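PDB 5YY3: cyclopenase asqI from Emericella nidulans, which catalyses the zinc-dependent ring contraction of 4'-methoxycyclopenine to 4'-methoxyviridicatin, with release of methyl isocyanate, in aspoquinolone biosynthesis. Local coordinates for residues T611-D616 with A621-I626; N249-I254 with E259-Y264; E465-N470 with W557-M562; L324-G329 with K340-C345. One frame throughout, in Å; residues are numbered along the deposited sequence.

Contact 1. Residues T611-D616 with A621-I626; sequences TQLTED and ASIRTI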
loop_
_atom_site.group_PDB
_atom_site.type_symbol
_atom_site.label_atom_id
_atom_site.label_comp_id
_atom_site.label_asym_id
_atom_site.label_seq_id
_atom_site.Cartn_x
_atom_site.Cartn_y
_atom_site.Cartn_z
ATOM N N THR A 611 17.966 -13.020 36.786
ATOM C CA THR A 611 18.978 -14.024 37.012
ATOM C C THR A 611 18.369 -15.415 36.751
ATOM O O THR A 611 19.063 -16.342 36.319
ATOM C CB THR A 611 19.544 -13.885 38.436
ATOM O OG1 THR A 611 20.804 -14.543 38.506
ATOM C CG2 THR A 611 18.612 -14.491 39.451
ATOM N N GLN A 612 17.058 -15.534 36.961
ATOM C CA GLN A 612 16.335 -16.771 36.668
ATOM C C GLN A 612 16.426 -17.159 35.183
ATOM O O GLN A 612 16.303 -18.333 34.831
ATOM C CB GLN A 612 14.865 -16.638 37.081
ATOM C CG GLN A 612 14.594 -16.747 38.601
ATOM C CD GLN A 612 15.029 -15.510 39.385
ATOM O OE1 GLN A 612 15.136 -14.413 38.835
ATOM N NE2 GLN A 612 15.259 -15.682 40.680
ATOM N N LEU A 613 16.640 -16.164 34.322
ATOM C CA LEU A 613 16.790 -16.403 32.889
ATOM C C LEU A 613 18.260 -16.452 32.444
ATOM O O LEU A 613 18.637 -17.332 31.670
ATOM C CB LEU A 613 16.045 -15.338 32.102
ATOM C CG LEU A 613 14.536 -15.266 32.332
ATOM C CD1 LEU A 613 13.932 -14.175 31.466
ATOM C CD2 LEU A 613 13.912 -16.597 32.017
ATOM N N THR A 614 19.095 -15.531 32.934
ATOM C CA THR A 614 20.505 -15.539 32.544
ATOM C C THR A 614 21.220 -16.802 33.018
ATOM O O THR A 614 22.202 -17.227 32.398
ATOM C CB THR A 614 21.269 -14.316 33.075
ATOM O OG1 THR A 614 21.140 -14.255 34.498
ATOM C CG2 THR A 614 20.713 -13.031 32.462
ATOM N N GLU A 615 20.723 -17.417 34.092
ATOM C CA GLU A 615 21.350 -18.628 34.621
ATOM C C GLU A 615 20.583 -19.902 34.239
ATOM O O GLU A 615 20.988 -21.005 34.593
ATOM C CB GLU A 615 21.498 -18.532 36.152
ATOM C CG GLU A 615 22.479 -17.436 36.604
ATOM C CD GLU A 615 22.494 -17.218 38.120
ATOM O OE1 GLU A 615 21.689 -17.873 38.834
ATOM O OE2 GLU A 615 23.306 -16.380 38.587
ATOM N N ASP A 616 19.485 -19.752 33.507
ATOM C CA ASP A 616 18.751 -20.913 33.006
ATOM C C ASP A 616 19.693 -21.821 32.227
ATOM O O ASP A 616 20.472 -21.357 31.388
ATOM C CB ASP A 616 17.575 -20.482 32.127
ATOM C CG ASP A 616 16.814 -21.662 31.547
ATOM O OD1 ASP A 616 16.637 -22.688 32.250
ATOM O OD2 ASP A 616 16.410 -21.568 30.369
ATOM N N ALA A 621 13.265 -21.466 29.902
ATOM C CA ALA A 621 12.796 -20.286 30.631
ATOM C C ALA A 621 12.769 -19.033 29.760
ATOM O O ALA A 621 13.690 -18.762 28.976
ATOM C CB ALA A 621 13.644 -20.052 31.852
ATOM N N SER A 622 11.682 -18.285 29.898
ATOM C CA SER A 622 11.559 -16.966 29.302
ATOM C C SER A 622 10.779 -16.090 30.278
ATOM O O SER A 622 10.367 -16.558 31.339
ATOM C CB SER A 622 10.862 -17.033 27.943
ATOM O OG SER A 622 9.537 -17.524 28.078
ATOM N N ILE A 623 10.601 -14.820 29.933
ATOM C CA ILE A 623 9.767 -13.939 30.730
ATOM C C ILE A 623 8.360 -14.530 30.776
ATOM O O ILE A 623 7.697 -14.529 31.823
ATOM C CB ILE A 623 9.757 -12.497 30.162
ATOM C CG1 ILE A 623 11.129 -11.848 30.379
ATOM C CG2 ILE A 623 8.678 -11.652 30.821
ATOM C CD1 ILE A 623 11.246 -10.434 29.835
ATOM N N ARG A 624 7.928 -15.081 29.643
ATOM C CA ARG A 624 6.590 -15.638 29.542
ATOM C C ARG A 624 6.368 -16.812 30.490
ATOM O O ARG A 624 5.307 -16.900 31.106
ATOM C CB ARG A 624 6.294 -16.082 28.119
ATOM C CG ARG A 624 4.864 -16.548 27.960
ATOM C CD ARG A 624 4.736 -17.547 26.830
ATOM N NE ARG A 624 5.423 -17.102 25.622
ATOM C CZ ARG A 624 4.814 -16.516 24.596
ATOM N NH1 ARG A 624 3.500 -16.283 24.638
ATOM N NH2 ARG A 624 5.521 -16.145 23.534
ATOM N N THR A 625 7.351 -17.706 30.615
ATOM C CA THR A 625 7.177 -18.876 31.481
ATOM C C THR A 625 7.121 -18.450 32.949
ATOM O O THR A 625 6.274 -18.929 33.710
ATOM C CB THR A 625 8.290 -19.931 31.302
ATOM O OG1 THR A 625 9.577 -19.311 31.436
ATOM C CG2 THR A 625 8.197 -20.598 29.938
ATOM N N ILE A 626 7.997 -17.527 33.331
ATOM C CA ILE A 626 8.094 -17.086 34.717
ATOM C C ILE A 626 6.830 -16.376 35.156
ATOM O O ILE A 626 6.310 -16.629 36.238
ATOM C CB ILE A 626 9.313 -16.160 34.920
ATOM C CG1 ILE A 626 10.601 -16.993 34.912
ATOM C CG2 ILE A 626 9.188 -15.357 36.213
ATOM C CD1 ILE A 626 11.852 -16.154 34.845
HETATM O O HOH W 1 16.021 -19.810 28.487
#

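Contact 2. Residues N249-I254 with E259-Y264; sequences NGYAPI and EHYGGY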
loop_
_atom_site.group_PDB
_atom_site.type_symbol
_atom_site.label_atom_id
_atom_site.label_comp_id
_atom_site.label_asym_id
_atom_site.label_seq_id
_atom_site.Cartn_x
_atom_site.Cartn_y
_atom_site.Cartn_z
ATOM N N ASN A 249 14.077 8.700 4.937
ATOM C CA ASN A 249 12.753 9.259 4.672
ATOM C C ASN A 249 12.642 10.781 4.695
ATOM O O ASN A 249 11.717 11.356 4.093
ATOM C CB ASN A 249 11.748 8.677 5.652
ATOM C CG ASN A 249 11.447 7.243 5.342
ATOM O OD1 ASN A 249 11.287 6.880 4.180
ATOM N ND2 ASN A 249 11.433 6.404 6.364
ATOM N N GLY A 250 13.555 11.450 5.383
ATOM C CA GLY A 250 13.502 12.901 5.371
ATOM C C GLY A 250 12.331 13.393 6.201
ATOM O O GLY A 250 11.404 12.651 6.491
ATOM N N TYR A 251 12.362 14.655 6.590
ATOM C CA TYR A 251 11.394 15.127 7.552
ATOM C C TYR A 251 11.028 16.568 7.296
ATOM O O TYR A 251 11.895 17.393 7.002
ATOM C CB TYR A 251 11.953 14.963 8.975
ATOM C CG TYR A 251 11.205 15.739 10.032
ATOM C CD1 TYR A 251 9.927 15.362 10.413
ATOM C CD2 TYR A 251 11.782 16.837 10.659
ATOM C CE1 TYR A 251 9.241 16.050 11.383
ATOM C CE2 TYR A 251 11.096 17.536 11.642
ATOM C CZ TYR A 251 9.824 17.131 11.994
ATOM O OH TYR A 251 9.109 17.806 12.952
ATOM N N ALA A 252 9.747 16.878 7.436
ATOM C CA ALA A 252 9.299 18.254 7.354
ATOM C C ALA A 252 8.379 18.570 8.522
ATOM O O ALA A 252 7.360 17.903 8.695
ATOM C CB ALA A 252 8.587 18.495 6.030
ATOM N N PRO A 253 8.720 19.595 9.324
ATOM C CA PRO A 253 7.855 19.963 10.456
ATOM C C PRO A 253 6.432 20.278 9.967
ATOM O O PRO A 253 6.305 20.659 8.800
ATOM C CB PRO A 253 8.544 21.209 11.041
ATOM C CG PRO A 253 9.925 21.181 10.525
ATOM C CD PRO A 253 9.873 20.496 9.193
ATOM N N ILE A 254 5.401 20.104 10.801
ATOM C CA ILE A 254 4.042 20.431 10.346
ATOM C C ILE A 254 3.982 21.879 9.925
ATOM O O ILE A 254 4.543 22.756 10.596
ATOM C CB ILE A 254 2.944 20.240 11.389
ATOM C CG1 ILE A 254 3.344 19.249 12.450
ATOM C CG2 ILE A 254 1.637 19.821 10.709
ATOM C CD1 ILE A 254 2.219 19.027 13.356
ATOM N N GLU A 259 7.795 27.760 9.321
ATOM C CA GLU A 259 8.201 29.155 9.347
ATOM C C GLU A 259 9.446 29.381 10.194
ATOM O O GLU A 259 10.308 30.183 9.839
ATOM C CB GLU A 259 7.066 30.020 9.887
ATOM C CG GLU A 259 6.089 30.503 8.838
ATOM C CD GLU A 259 5.087 31.485 9.412
ATOM O OE1 GLU A 259 5.525 32.481 10.037
ATOM O OE2 GLU A 259 3.867 31.259 9.240
ATOM N N HIS A 260 9.533 28.667 11.316
ATOM C CA HIS A 260 10.535 28.956 12.341
ATOM C C HIS A 260 11.733 28.045 12.267
ATOM O O HIS A 260 12.813 28.429 12.695
ATOM C CB HIS A 260 9.919 28.868 13.737
ATOM C CG HIS A 260 8.668 29.666 13.890
ATOM N ND1 HIS A 260 8.668 30.980 14.297
ATOM C CD2 HIS A 260 7.359 29.323 13.729
ATOM C CE1 HIS A 260 7.425 31.428 14.350
ATOM N NE2 HIS A 260 6.612 30.434 14.021
ATOM N N TYR A 261 11.542 26.829 11.760
ATOM C CA TYR A 261 12.671 25.944 11.472
ATOM C C TYR A 261 12.308 24.917 10.407
ATOM O O TYR A 261 11.127 24.655 10.157
ATOM C CB TYR A 261 13.157 25.241 12.733
ATOM C CG TYR A 261 12.202 24.221 13.336
ATOM C CD1 TYR A 261 11.195 24.611 14.212
ATOM C CD2 TYR A 261 12.343 22.864 13.064
ATOM C CE1 TYR A 261 10.341 23.688 14.781
ATOM C CE2 TYR A 261 11.499 21.930 13.629
ATOM C CZ TYR A 261 10.499 22.345 14.490
ATOM O OH TYR A 261 9.666 21.406 15.056
ATOM N N GLY A 262 13.330 24.348 9.774
ATOM C CA GLY A 262 13.126 23.416 8.685
ATOM C C GLY A 262 13.427 21.977 9.059
ATOM O O GLY A 262 13.801 21.664 10.196
ATOM N N GLY A 263 13.249 21.090 8.088
ATOM C CA GLY A 263 13.593 19.698 8.268
ATOM C C GLY A 263 14.870 19.359 7.523
ATOM O O GLY A 263 15.847 20.098 7.578
ATOM N N TYR A 264 14.845 18.237 6.814
ATOM C CA TYR A 264 15.993 17.762 6.058
ATOM C C TYR A 264 15.458 16.810 4.983
ATOM O O TYR A 264 14.395 16.205 5.164
ATOM C CB TYR A 264 17.017 17.078 6.985
ATOM C CG TYR A 264 16.401 16.050 7.915
ATOM C CD1 TYR A 264 16.105 14.778 7.453
ATOM C CD2 TYR A 264 16.107 16.353 9.249
ATOM C CE1 TYR A 264 15.536 13.842 8.261
ATOM C CE2 TYR A 264 15.524 15.399 10.085
ATOM C CZ TYR A 264 15.246 14.142 9.575
ATOM O OH TYR A 264 14.674 13.153 10.349
HETATM O O HOH W 2 10.687 18.927 15.183
#

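Contact 3. Residues E465-N470 with W557-M562; sequences EPYEWN and WPQNLM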
loop_
_atom_site.group_PDB
_atom_site.type_symbol
_atom_site.label_atom_id
_atom_site.label_comp_id
_atom_site.label_asym_id
_atom_site.label_seq_id
_atom_site.Cartn_x
_atom_site.Cartn_y
_atom_site.Cartn_z
ATOM N N GLU A 465 -10.926 5.330 25.997
ATOM C CA GLU A 465 -12.017 5.259 26.958
ATOM C C GLU A 465 -11.410 5.000 28.323
ATOM O O GLU A 465 -10.361 4.359 28.415
ATOM C CB GLU A 465 -13.029 4.159 26.602
ATOM C CG GLU A 465 -13.726 4.338 25.264
ATOM C CD GLU A 465 -14.434 5.673 25.136
ATOM O OE1 GLU A 465 -14.791 6.272 26.181
ATOM O OE2 GLU A 465 -14.627 6.123 23.977
ATOM N N PRO A 466 -12.066 5.503 29.383
ATOM C CA PRO A 466 -11.579 5.323 30.753
ATOM C C PRO A 466 -11.368 3.851 31.094
ATOM O O PRO A 466 -12.235 3.019 30.812
ATOM C CB PRO A 466 -12.695 5.932 31.604
ATOM C CG PRO A 466 -13.313 6.954 30.698
ATOM C CD PRO A 466 -13.273 6.345 29.332
ATOM N N TYR A 467 -10.210 3.534 31.667
ATOM C CA TYR A 467 -9.929 2.167 32.068
ATOM C C TYR A 467 -9.518 2.105 33.536
ATOM O O TYR A 467 -9.284 3.117 34.195
ATOM C CB TYR A 467 -8.845 1.529 31.177
ATOM C CG TYR A 467 -7.434 2.027 31.412
ATOM C CD1 TYR A 467 -6.638 1.475 32.413
ATOM C CD2 TYR A 467 -6.882 3.036 30.619
ATOM C CE1 TYR A 467 -5.346 1.930 32.646
ATOM C CE2 TYR A 467 -5.572 3.492 30.829
ATOM C CZ TYR A 467 -4.813 2.932 31.849
ATOM O OH TYR A 467 -3.519 3.370 32.090
ATOM N N GLU A 468 -9.441 0.890 34.037
ATOM C CA GLU A 468 -8.987 0.646 35.381
ATOM C C GLU A 468 -8.279 -0.689 35.356
ATOM O O GLU A 468 -8.460 -1.470 34.435
ATOM C CB GLU A 468 -10.157 0.618 36.362
ATOM C CG GLU A 468 -10.930 -0.696 36.281
ATOM C CD GLU A 468 -12.150 -0.741 37.165
ATOM O OE1 GLU A 468 -12.900 0.274 37.232
ATOM O OE2 GLU A 468 -12.342 -1.807 37.802
ATOM N N TRP A 469 -7.454 -0.960 36.345
ATOM C CA TRP A 469 -7.028 -2.324 36.518
ATOM C C TRP A 469 -7.332 -2.727 37.949
ATOM O O TRP A 469 -7.489 -1.873 38.845
ATOM C CB TRP A 469 -5.547 -2.510 36.181
ATOM C CG TRP A 469 -4.571 -1.769 37.052
ATOM C CD1 TRP A 469 -4.283 -0.437 37.007
ATOM C CD2 TRP A 469 -3.738 -2.327 38.085
ATOM N NE1 TRP A 469 -3.308 -0.128 37.938
ATOM C CE2 TRP A 469 -2.959 -1.268 38.614
ATOM C CE3 TRP A 469 -3.569 -3.618 38.605
ATOM C CZ2 TRP A 469 -2.036 -1.457 39.657
ATOM C CZ3 TRP A 469 -2.641 -3.808 39.638
ATOM C CH2 TRP A 469 -1.891 -2.729 40.152
ATOM N N ASN A 470 -7.458 -4.026 38.158
ATOM C CA ASN A 470 -7.565 -4.519 39.506
ATOM C C ASN A 470 -6.842 -5.851 39.613
ATOM O O ASN A 470 -6.517 -6.479 38.590
ATOM C CB ASN A 470 -9.030 -4.623 39.947
ATOM C CG ASN A 470 -9.875 -5.452 39.002
ATOM O OD1 ASN A 470 -9.827 -6.684 39.027
ATOM N ND2 ASN A 470 -10.673 -4.781 38.179
ATOM N N TRP A 557 3.733 11.042 31.694
ATOM C CA TRP A 557 3.215 10.549 30.427
ATOM C C TRP A 557 1.764 11.013 30.195
ATOM O O TRP A 557 0.933 10.914 31.086
ATOM C CB TRP A 557 3.298 9.024 30.378
ATOM C CG TRP A 557 3.161 8.561 28.986
ATOM C CD1 TRP A 557 2.087 7.921 28.427
ATOM C CD2 TRP A 557 4.104 8.768 27.939
ATOM N NE1 TRP A 557 2.330 7.680 27.097
ATOM C CE2 TRP A 557 3.562 8.200 26.765
ATOM C CE3 TRP A 557 5.372 9.371 27.874
ATOM C CZ2 TRP A 557 4.228 8.229 25.531
ATOM C CZ3 TRP A 557 6.047 9.379 26.659
ATOM C CH2 TRP A 557 5.469 8.817 25.503
ATOM N N PRO A 558 1.468 11.547 28.999
ATOM C CA PRO A 558 0.104 12.042 28.739
ATOM C C PRO A 558 -0.979 10.951 28.929
ATOM O O PRO A 558 -0.807 9.823 28.457
ATOM C CB PRO A 558 0.175 12.506 27.275
ATOM C CG PRO A 558 1.637 12.759 27.018
ATOM C CD PRO A 558 2.378 11.772 27.857
ATOM N N GLN A 559 -2.061 11.282 29.626
ATOM C CA GLN A 559 -3.146 10.323 29.867
ATOM C C GLN A 559 -3.734 9.757 28.554
ATOM O O GLN A 559 -4.027 8.562 28.458
ATOM C CB GLN A 559 -4.256 10.982 30.704
ATOM C CG GLN A 559 -5.419 10.058 31.074
ATOM C CD GLN A 559 -4.949 8.820 31.818
ATOM O OE1 GLN A 559 -4.402 8.907 32.921
ATOM N NE2 GLN A 559 -5.141 7.656 31.206
ATOM N N ASN A 560 -3.874 10.613 27.542
ATOM C CA ASN A 560 -4.404 10.195 26.251
ATOM C C ASN A 560 -3.498 9.222 25.490
ATOM O O ASN A 560 -3.958 8.574 24.545
ATOM C CB ASN A 560 -4.666 11.400 25.365
ATOM C CG ASN A 560 -3.393 12.082 24.936
ATOM O OD1 ASN A 560 -2.569 12.436 25.772
ATOM N ND2 ASN A 560 -3.222 12.272 23.631
ATOM N N LEU A 561 -2.227 9.112 25.895
ATOM C CA LEU A 561 -1.305 8.180 25.244
ATOM C C LEU A 561 -0.967 6.997 26.128
ATOM O O LEU A 561 -0.056 6.236 25.806
ATOM C CB LEU A 561 0.009 8.880 24.844
ATOM C CG LEU A 561 -0.104 10.103 23.950
ATOM C CD1 LEU A 561 1.281 10.611 23.577
ATOM C CD2 LEU A 561 -0.920 9.772 22.704
ATOM N N MET A 562 -1.672 6.843 27.247
ATOM C CA MET A 562 -1.324 5.794 28.208
ATOM C C MET A 562 -1.451 4.429 27.578
ATOM O O MET A 562 -0.645 3.536 27.830
ATOM C CB MET A 562 -2.197 5.884 29.458
ATOM C CG MET A 562 -1.713 6.935 30.454
ATOM S SD MET A 562 -0.183 6.429 31.257
ATOM C CE MET A 562 -0.783 5.057 32.250
#

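Contact 4. Residues L324-G329 with K340-C345; sequences LNFVGG and KLLGGC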
loop_
_atom_site.group_PDB
_atom_site.type_symbol
_atom_site.label_atom_id
_atom_site.label_comp_id
_atom_site.label_asym_id
_atom_site.label_seq_id
_atom_site.Cartn_x
_atom_site.Cartn_y
_atom_site.Cartn_z
ATOM N N LEU A 324 23.248 1.548 35.772
ATOM C CA LEU A 324 22.424 2.402 34.905
ATOM C C LEU A 324 22.614 3.889 35.192
ATOM O O LEU A 324 22.639 4.722 34.265
ATOM C CB LEU A 324 20.946 2.038 35.027
ATOM C CG LEU A 324 20.628 0.628 34.536
ATOM C CD1 LEU A 324 19.119 0.377 34.559
ATOM C CD2 LEU A 324 21.205 0.410 33.154
ATOM N N ASN A 325 22.752 4.216 36.472
ATOM C CA ASN A 325 22.971 5.600 36.869
ATOM C C ASN A 325 24.264 6.135 36.285
ATOM O O ASN A 325 24.341 7.292 35.864
ATOM C CB ASN A 325 23.005 5.732 38.384
ATOM C CG ASN A 325 22.779 7.153 38.836
ATOM O OD1 ASN A 325 21.920 7.854 38.295
ATOM N ND2 ASN A 325 23.564 7.600 39.814
ATOM N N PHE A 326 25.278 5.285 36.246
ATOM C CA PHE A 326 26.574 5.712 35.746
ATOM C C PHE A 326 26.612 5.706 34.234
ATOM O O PHE A 326 27.078 6.663 33.628
ATOM C CB PHE A 326 27.694 4.836 36.317
ATOM C CG PHE A 326 28.267 5.368 37.598
ATOM C CD1 PHE A 326 29.233 6.379 37.580
ATOM C CD2 PHE A 326 27.826 4.887 38.830
ATOM C CE1 PHE A 326 29.767 6.884 38.778
ATOM C CE2 PHE A 326 28.356 5.386 40.032
ATOM C CZ PHE A 326 29.330 6.384 39.999
ATOM N N VAL A 327 26.129 4.634 33.617
ATOM C CA VAL A 327 26.073 4.584 32.166
ATOM C C VAL A 327 25.231 5.745 31.620
ATOM O O VAL A 327 25.643 6.436 30.694
ATOM C CB VAL A 327 25.503 3.246 31.661
ATOM C CG1 VAL A 327 25.263 3.311 30.138
ATOM C CG2 VAL A 327 26.443 2.103 32.010
ATOM N N GLY A 328 24.059 5.959 32.212
ATOM C CA GLY A 328 23.191 7.058 31.828
ATOM C C GLY A 328 23.832 8.399 32.112
ATOM O O GLY A 328 23.797 9.307 31.270
ATOM N N GLY A 329 24.427 8.523 33.298
ATOM C CA GLY A 329 25.087 9.754 33.697
ATOM C C GLY A 329 26.232 10.156 32.775
ATOM O O GLY A 329 26.350 11.316 32.379
ATOM N N LYS A 340 31.071 13.029 42.637
ATOM C CA LYS A 340 30.870 13.172 44.081
ATOM C C LYS A 340 30.783 11.824 44.804
ATOM O O LYS A 340 30.594 11.781 46.019
ATOM C CB LYS A 340 29.598 13.985 44.366
ATOM C CG LYS A 340 29.611 15.390 43.789
ATOM C CD LYS A 340 28.377 16.205 44.194
ATOM C CE LYS A 340 28.494 16.753 45.615
ATOM N NZ LYS A 340 27.590 17.914 45.875
ATOM N N LEU A 341 30.921 10.733 44.055
ATOM C CA LEU A 341 30.826 9.379 44.598
ATOM C C LEU A 341 32.135 8.601 44.498
ATOM O O LEU A 341 32.208 7.444 44.917
ATOM C CB LEU A 341 29.727 8.612 43.874
ATOM C CG LEU A 341 28.347 9.131 44.241
ATOM C CD1 LEU A 341 27.277 8.501 43.369
ATOM C CD2 LEU A 341 28.116 8.831 45.714
ATOM N N LEU A 342 33.164 9.236 43.946
ATOM C CA LEU A 342 34.394 8.537 43.622
ATOM C C LEU A 342 35.509 8.844 44.620
ATOM O O LEU A 342 36.696 8.637 44.321
ATOM C CB LEU A 342 34.850 8.895 42.204
ATOM C CG LEU A 342 33.858 8.685 41.050
ATOM C CD1 LEU A 342 34.536 8.947 39.706
ATOM C CD2 LEU A 342 33.231 7.297 41.072
ATOM N N GLY A 343 35.112 9.338 45.794
ATOM C CA GLY A 343 36.025 9.603 46.900
ATOM C C GLY A 343 37.333 10.314 46.584
ATOM O O GLY A 343 38.409 9.851 46.971
ATOM N N GLY A 344 37.243 11.434 45.875
ATOM C CA GLY A 344 38.420 12.215 45.539
ATOM C C GLY A 344 39.006 11.907 44.172
ATOM O O GLY A 344 40.120 12.331 43.860
ATOM N N CYS A 345 38.262 11.169 43.355
ATOM C CA CYS A 345 38.715 10.852 42.001
ATOM C C CYS A 345 37.776 11.415 40.934
ATOM O O CYS A 345 36.617 11.714 41.213
ATOM C CB CYS A 345 38.864 9.339 41.833
ATOM S SG CYS A 345 40.490 8.699 42.345
#

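Contact 1. Residues T611-D616 with A621-I626
Leu613 reaches from the short helix 611-614 to the start of helix 623-626 and touches four residues there. Its CG stands anti to its own carbonyl carbon (chi1 -61°), and the extended second torsion spreads the two methyls over different partners. Leu613 CD2 lies 3.5 Å from both Ala621 CB and Ile626 CD1. That isoleucine comes tip to tip with the leucine. The other branch, Leu613 CD1, sits 3.8 Å from Ile623 CG1, and these two side chains cross at about a right angle. The Gln612 side chain touches through its CB, 3.8 Å from Ile626 CD1. Its chain then bends at chi2 and leads the amide away to Asp414 and Ile415.

The polar part lies at Asp616. Ala621 N donates to Asp616 OD2 over 3.2 Å, and it meets the carboxylate from above, 55° out of its plane. A water sits 2.6 Å from both Asp616 OD2 and Ala621 O, placed to link them. The other carboxylate oxygen is bound by Thr618, so the aspartate also ties down the turn between the segments. Asp616 further packs on Ile273 of the second subunit.

Ser622 is the N-cap of helix 623-626. Ser622 N donates to Thr625 OG1 in an almost straight bond of 2.8 Å. The return bond, from Thr625 N to Ser622 OG, is weak at 3.4 Å. Together they make a capping box, here at the start of the second of two short helices joined by the loop 615-622 in the hemocyanin Ig-like region.

Contact 2. Residues N249-I254 with E259-Y264
Tyr251 holds its CG anti to the backbone N (chi1 165°), while Tyr264 places its CG between N and the carbonyl carbon (chi1 49°). These torsions bring the Tyr264 ring against the first carbon of the Tyr251 side chain. Tyr251 CB sits over one face of the Tyr264 ring, 3.9 Å from its centroid, a CH-pi contact. The two rings themselves meet obliquely, with planes at 43°.

The backbones run nearly antiparallel and form a single bridge, a hydrogen-bonded pair. Tyr251 N donates to Tyr264 O over 2.9 Å, and Tyr264 N returns a bond of 3.1 Å to Tyr251 O. Gly263 CA also points a hydrogen at Tyr251 O, 3.1 Å away, so the glycine itself lies close against that carbonyl oxygen.

Further along, Pro253 CG packs 3.6 Å from Tyr261 CE2. The hydroxyls of Tyr251 and Tyr261 do not bond directly. A water joins them, 3.0 Å from Tyr251 OH and 2.7 Å from Tyr261 OH. Tyr264 OH instead bonds Asp390, just before helix 391-410.

The Tyr261 side chain lies about 11 Å from that of zinc ligand His186. The chemistry is thus mixed: two direct backbone bonds fix the pairing, apolar carbons fill in beside it, and the linked tyrosine hydroxyls depend on water.

Contact 3. Residues E465-N470 with W557-M562
Tyr467 meets Met562 at its hydroxyl end, and this is the close part of the contact. Tyr467 OH lies 3.2 Å from Met562 CE and 3.9 Å from Met562 CB. The methionine is bent at chi2 and chi3 (-71° and -68°), which curls its methyl back to the phenol oxygen. Met562 CB itself lies at the edge of the tyrosine ring, near its plane, 4.4 Å from Tyr467 CE2. The two side chains cross at about a right angle. No hydrogen bond joins the segments.

The looser side is at Gln559. This partly exposed residue only skirts the tyrosine ring and adds little to the buried surface. The backbones stay well apart: the nearest CA atoms, of Tyr467 and Met562, are 10.1 Å from each other. Tyr467 and Met562 together bridge the gap.

Within the second segment, Trp557 NE1 donates to Leu561 O over 3.1 Å and braces the 3-10 turn 559-561. The Trp557 ring also makes a cation-pi contact with Arg224 of helix 210-231. Strand 461-475 lies between strands 422-431 and 523-528 here, while Trp557 and Leu561 lean on Leu182 of helix 180-193.

Contact 4. Residues L324-G329 with K340-C345
This is a small apolar contact between a helix and a loop in the hemocyanin copper-domain region of the chain. Phe326 projects from helix 323-331 toward Leu341 and Leu342, in the loop between helices 335-339 and 349-352. No hydrogen bond crosses between the segments, and only about 109 Å² is buried in all, both sides summed.

The ring tip does the touching. Phe326 CZ lies 4.1 Å from Leu342 CD2, and Phe326 CE1 is 4.2 Å from the same methyl. Leu342 has its CG anti to its carbonyl carbon (chi1 -55°), and with an extended second torsion this carries CD2 toward the ring. The two side chains slide past each other in opposite directions. Leu341 is more distant, with its CD1 4.5 Å from Phe326 CZ. Both methyls approach the ring obliquely. The backbones are far apart, since the nearest CA atoms, of Phe326 and Leu341, are 10.5 Å from each other.

Leu316, on the short strand 316-317, touches both Phe326 and Leu342 and joins them in one apolar group. On the same helix as Phe326, Asn325 turns to polar partners instead: its OD1 accepts from Glu212 N, at the start of helix 210-231. A weak bond of 3.1 Å from Cys345 N to Leu342 O closes the turn that follows Leu342.

The ring is buried, Leu342 is partly exposed and Leu341 is exposed, so the contact runs from the interior to the surface. It is apolar throughout, and its wide spacings with no polar bond point to light, non-directional packing.

How the contacts relate
Along the chain the four contacts follow one another in series; none nests or crosses. Contact 2 comes first and closes a short loop between helices 210-231 and 288-304. Contact 4 follows, bringing the loop after helix 335-339 back to helix 323-331. Both belong to the copper-domain region, yet their centres are about 38 Å apart. Contact 3 spans far more sequence, 86 residues, and ties strand 461-475 to the loop before strand 571-580. Contact 1 closes the loop 615-622 between two short helices ahead of strand 636-644. Contacts 3 and 4 lie on opposite sides of the chain's centre. No two contacts touch.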